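Local atomic coordinates of sulfur carrier protein ThiS adenylyltransferase (PDB entry 1ZUD), a protein that catalyses the ATP-dependent adenylation of the C-terminal glycine carboxylate of the sulfur carrier protein ThiS, a step in thiamine biosynthesis. Residues Arg11-Asp16 / Asp21-Leu26; Gly37-Pro42 / Thr199-Glu204; Ala130-Ile135 / Leu146-Ala151; Glu134-Cys139 / Gln167-Cys172. All blocks are in the same frame, centred on the assembly; numbering follows the deposited sequence.

Contact 1 (Arg11-Asp16 / Asp21-Leu26); sequences RQILLD and DGQQKL. With CA (calcium ion), chain I.
Where two consecutive N-terminal helices pack together, Gln-12 of helix 10-13 meets Gln-23 of helix 19-27, amide to amide. Gln-12 NE2 lies 2.8 Å from Gln-23 OE1, but the N-H points well off the oxygen (125°), which makes this a weak bond. The two side chains cross at about a right angle while their amide planes stay within 25° of each other. Gln-12 reaches over because its CG stands anti to the backbone N (chi1 -165°) and the chain runs on extended; Gln-23 starts the same way and then bends at chi2. Leu-26 CD1 packs against Gln-12 NE2 at 3.2 Å, and Ile-13 CG1 rests 4.0 Å from Gln-23 CB. A leucine in place of Gln-12 would probably leave Gln-23 OE1 without its weak donor and Gln-69 of the second subunit without its acceptor, Gln-12 OE1. Farther along the 11-16 segment, a calcium ion is bound by Leu-14 O, Asp-16 OD2 and a water that donates to Ile-13 O. The arrangement is that of two successive N-terminal helices of the ThiF-family chain, joined by a short connection and tied by both glutamine NE2 groups to Ala-50 O, with Gln-12 also reaching the second subunit.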
loop_
_atom_site.group_PDB
_atom_site.type_symbol
_atom_site.label_atom_id
_atom_site.label_comp_id
_atom_site.label_asym_id
_atom_site.label_seq_id
_atom_site.Cartn_x
_atom_site.Cartn_y
_atom_site.Cartn_z
ATOM N N ARG C 11 16.986 11.796 3.307
ATOM C CA ARG C 11 16.101 11.181 4.259
ATOM C C ARG C 11 16.136 9.665 4.272
ATOM O O ARG C 11 15.665 9.051 5.200
ATOM C CB ARG C 11 14.653 11.683 4.091
ATOM C CG ARG C 11 14.471 13.193 4.411
ATOM C CD ARG C 11 14.956 13.581 5.821
ATOM N NE ARG C 11 14.726 15.006 6.140
ATOM C CZ ARG C 11 15.485 16.026 5.732
ATOM N NH1 ARG C 11 16.568 15.833 4.975
ATOM N NH2 ARG C 11 15.145 17.269 6.072
ATOM N N GLN C 12 16.696 9.093 3.219
ATOM C CA GLN C 12 16.865 7.667 3.057
ATOM C C GLN C 12 18.271 7.338 3.662
ATOM O O GLN C 12 18.479 6.319 4.356
ATOM C CB GLN C 12 16.855 7.449 1.550
ATOM C CG GLN C 12 16.676 6.116 1.042
ATOM C CD GLN C 12 16.219 6.198 -0.413
ATOM O OE1 GLN C 12 15.072 6.559 -0.689
ATOM N NE2 GLN C 12 17.121 5.909 -1.340
ATOM N N ILE C 13 19.232 8.212 3.403
ATOM C CA ILE C 13 20.580 8.001 3.916
ATOM C C ILE C 13 20.677 8.013 5.431
ATOM O O ILE C 13 21.531 7.347 5.988
ATOM C CB ILE C 13 21.551 9.027 3.323
ATOM C CG1 ILE C 13 21.775 8.698 1.849
ATOM C CG2 ILE C 13 22.903 9.026 4.103
ATOM C CD1 ILE C 13 22.484 9.800 1.111
ATOM N N LEU C 14 19.775 8.747 6.081
ATOM C CA LEU C 14 19.705 8.826 7.544
ATOM C C LEU C 14 19.350 7.457 8.121
ATOM O O LEU C 14 19.612 7.167 9.288
ATOM C CB LEU C 14 18.597 9.820 7.942
ATOM C CG LEU C 14 18.898 11.291 8.292
ATOM C CD1 LEU C 14 20.200 11.725 7.738
ATOM C CD2 LEU C 14 17.733 12.159 7.861
ATOM N N LEU C 15 18.726 6.602 7.326
ATOM C CA LEU C 15 18.355 5.294 7.861
ATOM C C LEU C 15 19.591 4.413 7.892
ATOM O O LEU C 15 20.165 4.167 6.854
ATOM C CB LEU C 15 17.299 4.648 6.950
ATOM C CG LEU C 15 15.949 5.354 6.945
ATOM C CD1 LEU C 15 15.016 4.740 5.911
ATOM C CD2 LEU C 15 15.386 5.235 8.354
ATOM N N ASP C 16 19.978 3.910 9.053
ATOM C CA ASP C 16 21.172 3.064 9.111
ATOM C C ASP C 16 21.097 1.843 8.191
ATOM O O ASP C 16 22.122 1.375 7.715
ATOM C CB ASP C 16 21.452 2.610 10.544
ATOM C CG ASP C 16 21.988 3.737 11.436
ATOM O OD1 ASP C 16 22.292 3.430 12.593
ATOM O OD2 ASP C 16 22.113 4.921 11.013
ATOM N N ASP C 21 26.335 3.560 2.066
ATOM C CA ASP C 21 26.596 2.341 1.277
ATOM C C ASP C 21 25.390 1.862 0.465
ATOM O O ASP C 21 25.528 1.460 -0.707
ATOM C CB ASP C 21 26.977 1.155 2.184
ATOM C CG ASP C 21 28.445 1.130 2.542
ATOM O OD1 ASP C 21 29.271 1.617 1.727
ATOM O OD2 ASP C 21 28.766 0.600 3.645
ATOM N N GLY C 22 24.223 1.840 1.122
ATOM C CA GLY C 22 23.013 1.369 0.468
ATOM C C GLY C 22 22.602 2.313 -0.655
ATOM O O GLY C 22 22.108 1.909 -1.706
ATOM N N GLN C 23 22.791 3.598 -0.435
ATOM C CA GLN C 23 22.405 4.554 -1.480
ATOM C C GLN C 23 23.289 4.337 -2.715
ATOM O O GLN C 23 22.831 4.427 -3.864
ATOM C CB GLN C 23 22.609 5.995 -0.993
ATOM C CG GLN C 23 22.072 7.003 -2.017
ATOM C CD GLN C 23 20.596 6.778 -2.269
ATOM O OE1 GLN C 23 19.809 6.754 -1.330
ATOM N NE2 GLN C 23 20.209 6.603 -3.532
ATOM N N GLN C 24 24.578 4.071 -2.482
ATOM C CA GLN C 24 25.466 3.856 -3.618
ATOM C C GLN C 24 25.068 2.626 -4.398
ATOM O O GLN C 24 25.115 2.636 -5.626
ATOM C CB GLN C 24 26.955 3.719 -3.178
ATOM C CG GLN C 24 27.882 3.710 -4.401
ATOM C CD GLN C 24 27.692 4.967 -5.252
ATOM O OE1 GLN C 24 27.722 6.088 -4.731
ATOM N NE2 GLN C 24 27.498 4.788 -6.559
ATOM N N LYS C 25 24.676 1.564 -3.694
ATOM C CA LYS C 25 24.219 0.361 -4.383
ATOM C C LYS C 25 22.944 0.708 -5.190
ATOM O O LYS C 25 22.785 0.222 -6.329
ATOM C CB LYS C 25 23.871 -0.746 -3.406
ATOM C CG LYS C 25 25.005 -1.232 -2.530
ATOM C CD LYS C 25 24.438 -2.271 -1.584
ATOM C CE LYS C 25 25.474 -2.778 -0.570
ATOM N NZ LYS C 25 24.848 -3.780 0.370
ATOM N N LEU C 26 22.029 1.517 -4.626
ATOM C CA LEU C 26 20.814 1.885 -5.450
ATOM C C LEU C 26 21.271 2.644 -6.683
ATOM O O LEU C 26 20.835 2.421 -7.815
ATOM C CB LEU C 26 19.825 2.800 -4.671
ATOM C CG LEU C 26 19.172 2.156 -3.446
ATOM C CD1 LEU C 26 18.314 3.200 -2.676
ATOM C CD2 LEU C 26 18.309 1.018 -3.910
HETATM CA CA CA I . 21.545 7.224 10.713
HETATM O O HOH W 1 22.563 6.937 8.639
#

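Contact 2 (Gly37-Pro42 / Thr199-Glu204); sequences GGLGTP and TLQALE
Leu-39 and Gln-201 each set their CG anti to the carbonyl carbon (chi1 -66° and -74°), and the extended chain of Gln-201 then carries its amide up to the leucine. The two side chains cross at about a right angle. Gln-201 OE1 comes to 3.6 Å from Leu-39 CB, with the CD2 methyl of that leucine a little farther off, so the oxygen faces hydrocarbon. Its amide nitrogen is better served, donating to the carbonyls of Ile-147 and Asp-124, and these bonds fix how the amide is turned. The second touch joins Pro-42 to Thr-199, where the ring carbon CB of Pro-42 sits 3.7 Å from Thr-199 OG1. That hydroxyl is bonded within its own helix, to Gly-195 O. Residues 37-42 belong to the glycine-rich turn leading into helix 40-50 of a Rossmann-type nucleotide-binding fold, and Gly-38 binds ATP. The turn is braced from within: Gly-37 O takes both Thr-41 N and Thr-41 OG1, at 2.9 and 2.8 Å from that oxygen, from opposite faces of the carbonyl plane. Leu-39 also packs on Gly-65 of the ThiS chain. No hydrogen bond links 37-42 with 199-204; the contact therefore rests on van der Waals packing, and Gln-201 OE1, buried with no polar partner in the model, probably carries a small energetic cost.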
loop_
_atom_site.group_PDB
_atom_site.type_symbol
_atom_site.label_atom_id
_atom_site.label_comp_id
_atom_site.label_asym_id
_atom_site.label_seq_id
_atom_site.Cartn_x
_atom_site.Cartn_y
_atom_site.Cartn_z
ATOM N N GLY C 37 1.418 1.308 -16.216
ATOM C CA GLY C 37 0.015 1.532 -15.893
ATOM C C GLY C 37 -0.237 1.843 -14.443
ATOM O O GLY C 37 0.516 2.588 -13.833
ATOM N N GLY C 38 -1.307 1.289 -13.875
ATOM C CA GLY C 38 -1.592 1.572 -12.475
ATOM C C GLY C 38 -0.491 1.064 -11.530
ATOM O O GLY C 38 -0.211 1.631 -10.443
ATOM N N LEU C 39 0.140 -0.039 -11.898
ATOM C CA LEU C 39 1.184 -0.578 -11.008
ATOM C C LEU C 39 2.510 0.122 -11.301
ATOM O O LEU C 39 3.293 0.495 -10.413
ATOM C CB LEU C 39 1.418 -2.086 -11.304
ATOM C CG LEU C 39 0.261 -3.027 -10.991
ATOM C CD1 LEU C 39 0.566 -4.459 -11.562
ATOM C CD2 LEU C 39 0.130 -3.076 -9.425
ATOM N N GLY C 40 2.774 0.229 -12.587
ATOM C CA GLY C 40 4.046 0.755 -12.999
ATOM C C GLY C 40 4.299 2.223 -12.764
ATOM O O GLY C 40 5.455 2.579 -12.469
ATOM N N THR C 41 3.276 3.065 -12.910
ATOM C CA THR C 41 3.574 4.489 -12.723
ATOM C C THR C 41 3.998 4.820 -11.267
ATOM O O THR C 41 4.989 5.507 -11.095
ATOM C CB THR C 41 2.399 5.385 -13.183
ATOM O OG1 THR C 41 1.202 5.004 -12.517
ATOM C CG2 THR C 41 2.196 5.250 -14.678
ATOM N N PRO C 42 3.293 4.334 -10.213
ATOM C CA PRO C 42 3.837 4.709 -8.883
ATOM C C PRO C 42 5.165 4.013 -8.621
ATOM O O PRO C 42 6.053 4.600 -7.980
ATOM C CB PRO C 42 2.795 4.247 -7.881
ATOM C CG PRO C 42 1.975 3.266 -8.648
ATOM C CD PRO C 42 2.029 3.586 -10.089
ATOM N N THR C 199 3.283 0.569 -5.462
ATOM C CA THR C 199 4.192 1.223 -4.505
ATOM C C THR C 199 4.910 0.127 -3.686
ATOM O O THR C 199 6.118 0.251 -3.358
ATOM C CB THR C 199 3.397 2.175 -3.559
ATOM O OG1 THR C 199 2.738 3.134 -4.380
ATOM C CG2 THR C 199 4.339 2.948 -2.587
ATOM N N LEU C 200 4.177 -0.927 -3.330
ATOM C CA LEU C 200 4.807 -2.043 -2.572
ATOM C C LEU C 200 5.873 -2.749 -3.426
ATOM O O LEU C 200 6.857 -3.206 -2.896
ATOM C CB LEU C 200 3.754 -3.055 -2.120
ATOM C CG LEU C 200 2.937 -2.479 -0.964
ATOM C CD1 LEU C 200 1.723 -3.421 -0.695
ATOM C CD2 LEU C 200 3.857 -2.247 0.246
ATOM N N GLN C 201 5.654 -2.862 -4.741
ATOM C CA GLN C 201 6.675 -3.395 -5.629
ATOM C C GLN C 201 7.939 -2.525 -5.516
ATOM O O GLN C 201 9.027 -3.055 -5.453
ATOM C CB GLN C 201 6.207 -3.357 -7.080
ATOM C CG GLN C 201 5.184 -4.420 -7.372
ATOM C CD GLN C 201 4.821 -4.403 -8.832
ATOM O OE1 GLN C 201 3.984 -3.602 -9.234
ATOM N NE2 GLN C 201 5.458 -5.265 -9.634
ATOM N N ALA C 202 7.807 -1.190 -5.534
ATOM C CA ALA C 202 9.008 -0.331 -5.375
ATOM C C ALA C 202 9.738 -0.618 -4.042
ATOM O O ALA C 202 10.975 -0.665 -3.971
ATOM C CB ALA C 202 8.568 1.240 -5.430
ATOM N N LEU C 203 8.964 -0.708 -2.967
ATOM C CA LEU C 203 9.502 -1.001 -1.661
ATOM C C LEU C 203 10.350 -2.311 -1.719
ATOM O O LEU C 203 11.462 -2.366 -1.199
ATOM C CB LEU C 203 8.373 -1.248 -0.638
ATOM C CG LEU C 203 8.566 -0.761 0.829
ATOM C CD1 LEU C 203 7.675 -1.611 1.745
ATOM C CD2 LEU C 203 10.009 -0.692 1.340
ATOM N N GLU C 204 9.793 -3.361 -2.305
ATOM C CA GLU C 204 10.523 -4.657 -2.360
ATOM C C GLU C 204 11.821 -4.477 -3.173
ATOM O O GLU C 204 12.868 -5.045 -2.865
ATOM C CB GLU C 204 9.582 -5.726 -2.992
ATOM C CG GLU C 204 8.397 -6.095 -2.054
ATOM C CD GLU C 204 8.857 -6.480 -0.647
ATOM O OE1 GLU C 204 8.169 -6.166 0.367
ATOM O OE2 GLU C 204 9.942 -7.093 -0.548
#

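Contact 3 (Ala130-Ile135 / Leu146-Ala151); sequences ATRQEI and LITASA
Arg-132 and the strand carbonyl of Ala-149 make the close, polar part of this contact. The arginine leaves helix 129-141 with CG anti to the carbonyl carbon (chi1 -71°) and runs extended from CG to NE, which brings the guanidinium edge to Ala-149 O. Arg-132 NH2 donates to Ala-149 O at 2.9 Å, with an angle of 139° at the hydrogen and the oxygen tilted 19° from the guanidinium plane; Arg-132 NH1 adds a weak bond to Ala-149 O at 3.0 Å. Thr-148 OG1 lies at the same edge, 3.1 Å from Arg-132 NH1, at too poor an angle to bond. Over one face sits Ser-150 CB, 3.5 Å from Arg-132 NH2. The strongest partner of the arginine is Asp-124, whose OD2 forms a salt bridge with NH1 and takes a hydrogen bond from Thr-148 OG1. The setting is a beta-alpha-beta crossover of the Rossmann-like core: strand 121-124, helix 129-141 and strand 146-152, the helix and strand segments having axes nearly antiparallel and 11.1 Å apart at closest approach. An alanine at Arg-132 would remove the guanidinium and is likely to leave Asp-124 without this countercharge and Ala-149 O without its side-chain donors. Toward Leu-146 the contact is sparser and wholly apolar: Ile-135 CG2 meets Leu-146 CD1 at 3.8 Å, the side chains crossing at about a right angle. All six touching residues are buried. At the arginine end the ThiS chain closes in, Ala-64 O of that chain accepting from Arg-132 NE and its Ile-63 O bonded to Ser-150 OG.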
loop_
_atom_site.group_PDB
_atom_site.type_symbol
_atom_site.label_atom_id
_atom_site.label_comp_id
_atom_site.label_asym_id
_atom_site.label_seq_id
_atom_site.Cartn_x
_atom_site.Cartn_y
_atom_site.Cartn_z
ATOM N N ALA C 130 -0.330 -14.261 -20.392
ATOM C CA ALA C 130 0.690 -14.669 -21.361
ATOM C C ALA C 130 1.994 -13.892 -21.217
ATOM O O ALA C 130 3.075 -14.486 -21.225
ATOM C CB ALA C 130 0.148 -14.559 -22.803
ATOM N N THR C 131 1.906 -12.558 -21.152
ATOM C CA THR C 131 3.097 -11.756 -20.958
ATOM C C THR C 131 3.758 -12.060 -19.597
ATOM O O THR C 131 4.979 -12.153 -19.495
ATOM C CB THR C 131 2.722 -10.255 -20.998
ATOM O OG1 THR C 131 2.034 -9.999 -22.226
ATOM C CG2 THR C 131 3.936 -9.395 -20.951
ATOM N N ARG C 132 2.950 -12.190 -18.544
ATOM C CA ARG C 132 3.503 -12.480 -17.249
ATOM C C ARG C 132 4.234 -13.822 -17.297
ATOM O O ARG C 132 5.314 -13.947 -16.719
ATOM C CB ARG C 132 2.401 -12.507 -16.168
ATOM C CG ARG C 132 1.785 -11.098 -15.820
ATOM C CD ARG C 132 0.576 -11.243 -14.891
ATOM N NE ARG C 132 -0.036 -9.961 -14.531
ATOM C CZ ARG C 132 0.475 -9.117 -13.627
ATOM N NH1 ARG C 132 1.612 -9.395 -12.980
ATOM N NH2 ARG C 132 -0.166 -8.004 -13.333
ATOM N N GLN C 133 3.674 -14.821 -17.966
ATOM C CA GLN C 133 4.417 -16.097 -18.018
ATOM C C GLN C 133 5.743 -15.936 -18.777
ATOM O O GLN C 133 6.778 -16.504 -18.368
ATOM C CB GLN C 133 3.571 -17.196 -18.688
ATOM C CG GLN C 133 2.324 -17.525 -17.916
ATOM C CD GLN C 133 2.612 -18.388 -16.693
ATOM O OE1 GLN C 133 3.771 -18.649 -16.363
ATOM N NE2 GLN C 133 1.548 -18.821 -16.005
ATOM N N GLU C 134 5.742 -15.115 -19.848
ATOM C CA GLU C 134 6.960 -14.930 -20.634
ATOM C C GLU C 134 8.051 -14.245 -19.799
ATOM O O GLU C 134 9.217 -14.585 -19.891
ATOM C CB GLU C 134 6.695 -14.117 -21.954
ATOM C CG GLU C 134 7.615 -14.613 -23.113
ATOM C CD GLU C 134 7.842 -13.632 -24.296
ATOM O OE1 GLU C 134 6.934 -12.848 -24.641
ATOM O OE2 GLU C 134 8.938 -13.676 -24.906
ATOM N N ILE C 135 7.672 -13.244 -18.998
ATOM C CA ILE C 135 8.616 -12.536 -18.161
ATOM C C ILE C 135 9.220 -13.458 -17.082
ATOM O O ILE C 135 10.425 -13.411 -16.818
ATOM C CB ILE C 135 7.913 -11.311 -17.465
ATOM C CG1 ILE C 135 7.567 -10.243 -18.528
ATOM C CG2 ILE C 135 8.826 -10.683 -16.410
ATOM C CD1 ILE C 135 6.461 -9.189 -17.989
ATOM N N LEU C 146 12.503 -11.334 -9.643
ATOM C CA LEU C 146 11.281 -10.821 -10.246
ATOM C C LEU C 146 10.266 -10.407 -9.147
ATOM O O LEU C 146 9.944 -11.184 -8.230
ATOM C CB LEU C 146 10.664 -11.894 -11.210
ATOM C CG LEU C 146 9.253 -11.626 -11.780
ATOM C CD1 LEU C 146 9.265 -10.364 -12.635
ATOM C CD2 LEU C 146 8.770 -12.790 -12.621
ATOM N N ILE C 147 9.794 -9.165 -9.214
ATOM C CA ILE C 147 8.805 -8.696 -8.239
ATOM C C ILE C 147 7.556 -8.491 -9.043
ATOM O O ILE C 147 7.488 -7.626 -9.916
ATOM C CB ILE C 147 9.284 -7.375 -7.543
ATOM C CG1 ILE C 147 10.588 -7.659 -6.787
ATOM C CG2 ILE C 147 8.209 -6.868 -6.568
ATOM C CD1 ILE C 147 11.365 -6.409 -6.280
ATOM N N THR C 148 6.527 -9.257 -8.734
ATOM C CA THR C 148 5.327 -9.172 -9.529
ATOM C C THR C 148 4.106 -8.826 -8.731
ATOM O O THR C 148 3.963 -9.262 -7.603
ATOM C CB THR C 148 5.068 -10.561 -10.304
ATOM O OG1 THR C 148 3.848 -10.475 -11.060
ATOM C CG2 THR C 148 4.925 -11.742 -9.296
ATOM N N ALA C 149 3.198 -8.073 -9.331
ATOM C CA ALA C 149 1.963 -7.705 -8.612
ATOM C C ALA C 149 0.816 -7.541 -9.590
ATOM O O ALA C 149 1.035 -7.419 -10.766
ATOM C CB ALA C 149 2.185 -6.396 -7.807
ATOM N N SER C 150 -0.417 -7.570 -9.081
ATOM C CA SER C 150 -1.582 -7.412 -9.915
ATOM C C SER C 150 -2.690 -6.811 -9.031
ATOM O O SER C 150 -2.606 -6.797 -7.772
ATOM C CB SER C 150 -2.034 -8.785 -10.464
ATOM O OG SER C 150 -2.283 -9.667 -9.379
ATOM N N ALA C 151 -3.721 -6.283 -9.683
ATOM C CA ALA C 151 -4.845 -5.748 -8.923
ATOM C C ALA C 151 -6.042 -5.657 -9.836
ATOM O O ALA C 151 -5.858 -5.449 -11.024
ATOM C CB ALA C 151 -4.481 -4.330 -8.359
#

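Contact 4 (Glu134-Cys139 / Gln167-Cys172). With ZN (zinc ion), chain H.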
loop_
_atom_site.group_PDB
_atom_site.type_symbol
_atom_site.label_atom_id
_atom_site.label_comp_id
_atom_site.label_asym_id
_atom_site.label_seq_id
_atom_site.Cartn_x
_atom_site.Cartn_y
_atom_site.Cartn_z
ATOM N N GLU C 134 5.742 -15.115 -19.848
ATOM C CA GLU C 134 6.960 -14.930 -20.634
ATOM C C GLU C 134 8.051 -14.245 -19.799
ATOM O O GLU C 134 9.217 -14.585 -19.891
ATOM C CB GLU C 134 6.695 -14.117 -21.954
ATOM C CG GLU C 134 7.615 -14.613 -23.113
ATOM C CD GLU C 134 7.842 -13.632 -24.296
ATOM O OE1 GLU C 134 6.934 -12.848 -24.641
ATOM O OE2 GLU C 134 8.938 -13.676 -24.906
ATOM N N ILE C 135 7.672 -13.244 -18.998
ATOM C CA ILE C 135 8.616 -12.536 -18.161
ATOM C C ILE C 135 9.220 -13.458 -17.082
ATOM O O ILE C 135 10.425 -13.411 -16.818
ATOM C CB ILE C 135 7.913 -11.311 -17.465
ATOM C CG1 ILE C 135 7.567 -10.243 -18.528
ATOM C CG2 ILE C 135 8.826 -10.683 -16.410
ATOM C CD1 ILE C 135 6.461 -9.189 -17.989
ATOM N N ASN C 136 8.358 -14.260 -16.459
ATOM C CA ASN C 136 8.779 -15.184 -15.445
ATOM C C ASN C 136 9.785 -16.188 -16.043
ATOM O O ASN C 136 10.816 -16.494 -15.420
ATOM C CB ASN C 136 7.578 -15.944 -14.896
ATOM C CG ASN C 136 7.989 -17.095 -13.954
ATOM O OD1 ASN C 136 8.422 -16.861 -12.840
ATOM N ND2 ASN C 136 7.860 -18.344 -14.428
ATOM N N ALA C 137 9.489 -16.691 -17.231
ATOM C CA ALA C 137 10.381 -17.678 -17.892
ATOM C C ALA C 137 11.746 -17.039 -18.159
ATOM O O ALA C 137 12.785 -17.660 -17.963
ATOM C CB ALA C 137 9.758 -18.160 -19.217
ATOM N N ALA C 138 11.754 -15.781 -18.601
ATOM C CA ALA C 138 13.017 -15.094 -18.861
ATOM C C ALA C 138 13.787 -14.832 -17.572
ATOM O O ALA C 138 15.004 -15.006 -17.543
ATOM C CB ALA C 138 12.778 -13.726 -19.593
ATOM N N CYS C 139 13.090 -14.396 -16.511
ATOM C CA CYS C 139 13.777 -14.126 -15.260
ATOM C C CYS C 139 14.417 -15.400 -14.689
ATOM O O CYS C 139 15.551 -15.356 -14.200
ATOM C CB CYS C 139 12.778 -13.532 -14.224
ATOM S SG CYS C 139 12.385 -11.769 -14.728
ATOM N N GLN C 167 11.310 -21.316 -3.488
ATOM C CA GLN C 167 9.860 -21.451 -3.380
ATOM C C GLN C 167 9.160 -21.510 -4.706
ATOM O O GLN C 167 7.939 -21.256 -4.772
ATOM C CB GLN C 167 9.227 -20.294 -2.547
ATOM C CG GLN C 167 9.245 -20.559 -1.040
ATOM C CD GLN C 167 10.646 -20.449 -0.438
ATOM O OE1 GLN C 167 11.344 -19.448 -0.620
ATOM N NE2 GLN C 167 11.058 -21.483 0.282
ATOM N N GLY C 168 9.924 -21.791 -5.768
ATOM C CA GLY C 168 9.346 -21.883 -7.085
ATOM C C GLY C 168 9.287 -20.548 -7.834
ATOM O O GLY C 168 9.926 -19.569 -7.478
ATOM N N CYS C 169 8.460 -20.499 -8.850
ATOM C CA CYS C 169 8.406 -19.300 -9.678
ATOM C C CYS C 169 6.927 -18.984 -9.949
ATOM O O CYS C 169 5.996 -19.602 -9.326
ATOM C CB CYS C 169 9.204 -19.586 -11.001
ATOM S SG CYS C 169 8.340 -20.699 -12.107
ATOM N N TYR C 170 6.669 -18.061 -10.865
ATOM C CA TYR C 170 5.254 -17.653 -11.094
ATOM C C TYR C 170 4.454 -18.821 -11.683
ATOM O O TYR C 170 3.263 -19.029 -11.375
ATOM C CB TYR C 170 5.196 -16.470 -12.072
ATOM C CG TYR C 170 3.803 -15.886 -12.317
ATOM C CD1 TYR C 170 3.286 -14.876 -11.500
ATOM C CD2 TYR C 170 3.059 -16.286 -13.420
ATOM C CE1 TYR C 170 2.045 -14.258 -11.797
ATOM C CE2 TYR C 170 1.858 -15.698 -13.718
ATOM C CZ TYR C 170 1.356 -14.682 -12.910
ATOM O OH TYR C 170 0.167 -14.118 -13.281
ATOM N N ARG C 171 5.137 -19.591 -12.526
ATOM C CA ARG C 171 4.533 -20.755 -13.171
ATOM C C ARG C 171 4.287 -21.908 -12.180
ATOM O O ARG C 171 3.436 -22.748 -12.448
ATOM C CB ARG C 171 5.414 -21.215 -14.357
ATOM C CG ARG C 171 5.050 -22.576 -14.980
ATOM C CD ARG C 171 3.843 -22.530 -15.867
ATOM N NE ARG C 171 3.507 -23.860 -16.395
ATOM C CZ ARG C 171 3.091 -24.894 -15.658
ATOM N NH1 ARG C 171 2.947 -24.813 -14.324
ATOM N NH2 ARG C 171 2.779 -26.027 -16.262
ATOM N N CYS C 172 4.963 -21.953 -11.041
ATOM C CA CYS C 172 4.653 -23.030 -10.056
ATOM C C CYS C 172 3.280 -22.786 -9.435
ATOM O O CYS C 172 2.549 -23.714 -9.078
ATOM C CB CYS C 172 5.657 -23.095 -8.891
ATOM S SG CYS C 172 7.355 -23.603 -9.334
HETATM ZN ZN ZN H . 8.376 -22.939 -11.285
#
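Asn-136, one residue past Ile-135 and one turn before Cys-139, does the work for helix segment 134-139, clasping the start of helix 170-173 with both ends of its amide. Its CG stands anti to the backbone N (chi1 172°), which aims the amide at the zinc loop. Asn-136 OD1 accepts from Tyr-170 N at 2.9 Å in a straight bond (162°), although the N-H arrives from above the carbonyl plane. Asn-136 ND2 donates to Cys-169 SG at 3.3 Å, the sulfur lying in the amide plane. Tyr-170 CB presses against the same group, 3.4 Å from Asn-136 CG, before its ring leads away to meet Trp-174. In the loop, Cys-169 N donates to Cys-172 SG at 3.3 Å. Cys-169 SG, 2.4 Å from the zinc ion, thus receives a second-shell N-H from Asn-136, which would be expected to ease the negative charge of a metal-bound thiolate. Cys-240 and Cys-243 complete the four-cysteine coordination, and the paired CxxC motifs are those of a Cys4 zinc site, consistent with a structural role.

All four contacts are buried, but they differ in depth and chemistry. Contact 2 lies nearest the chain's centre and contact 1 farthest, its centre about 20 Å from that of the chain, in the N-terminal helices beside the second subunit. Contacts 3 and 4 share helix 129-141, their centres about 8 Å apart; one faces the sheet and the other the zinc loop, and Tyr-170 OH packs on Arg-132 CD between them. Contact 2 meets contact 3 through Gln-201, which reaches strand 146-152. Weak amide pairing marks contact 1, unbonded packing contact 2, a charged guanidinium contact 3, and an asparagine reaching a metal-bound sulfur contact 4. ThiS borders contacts 2, 3 and 4.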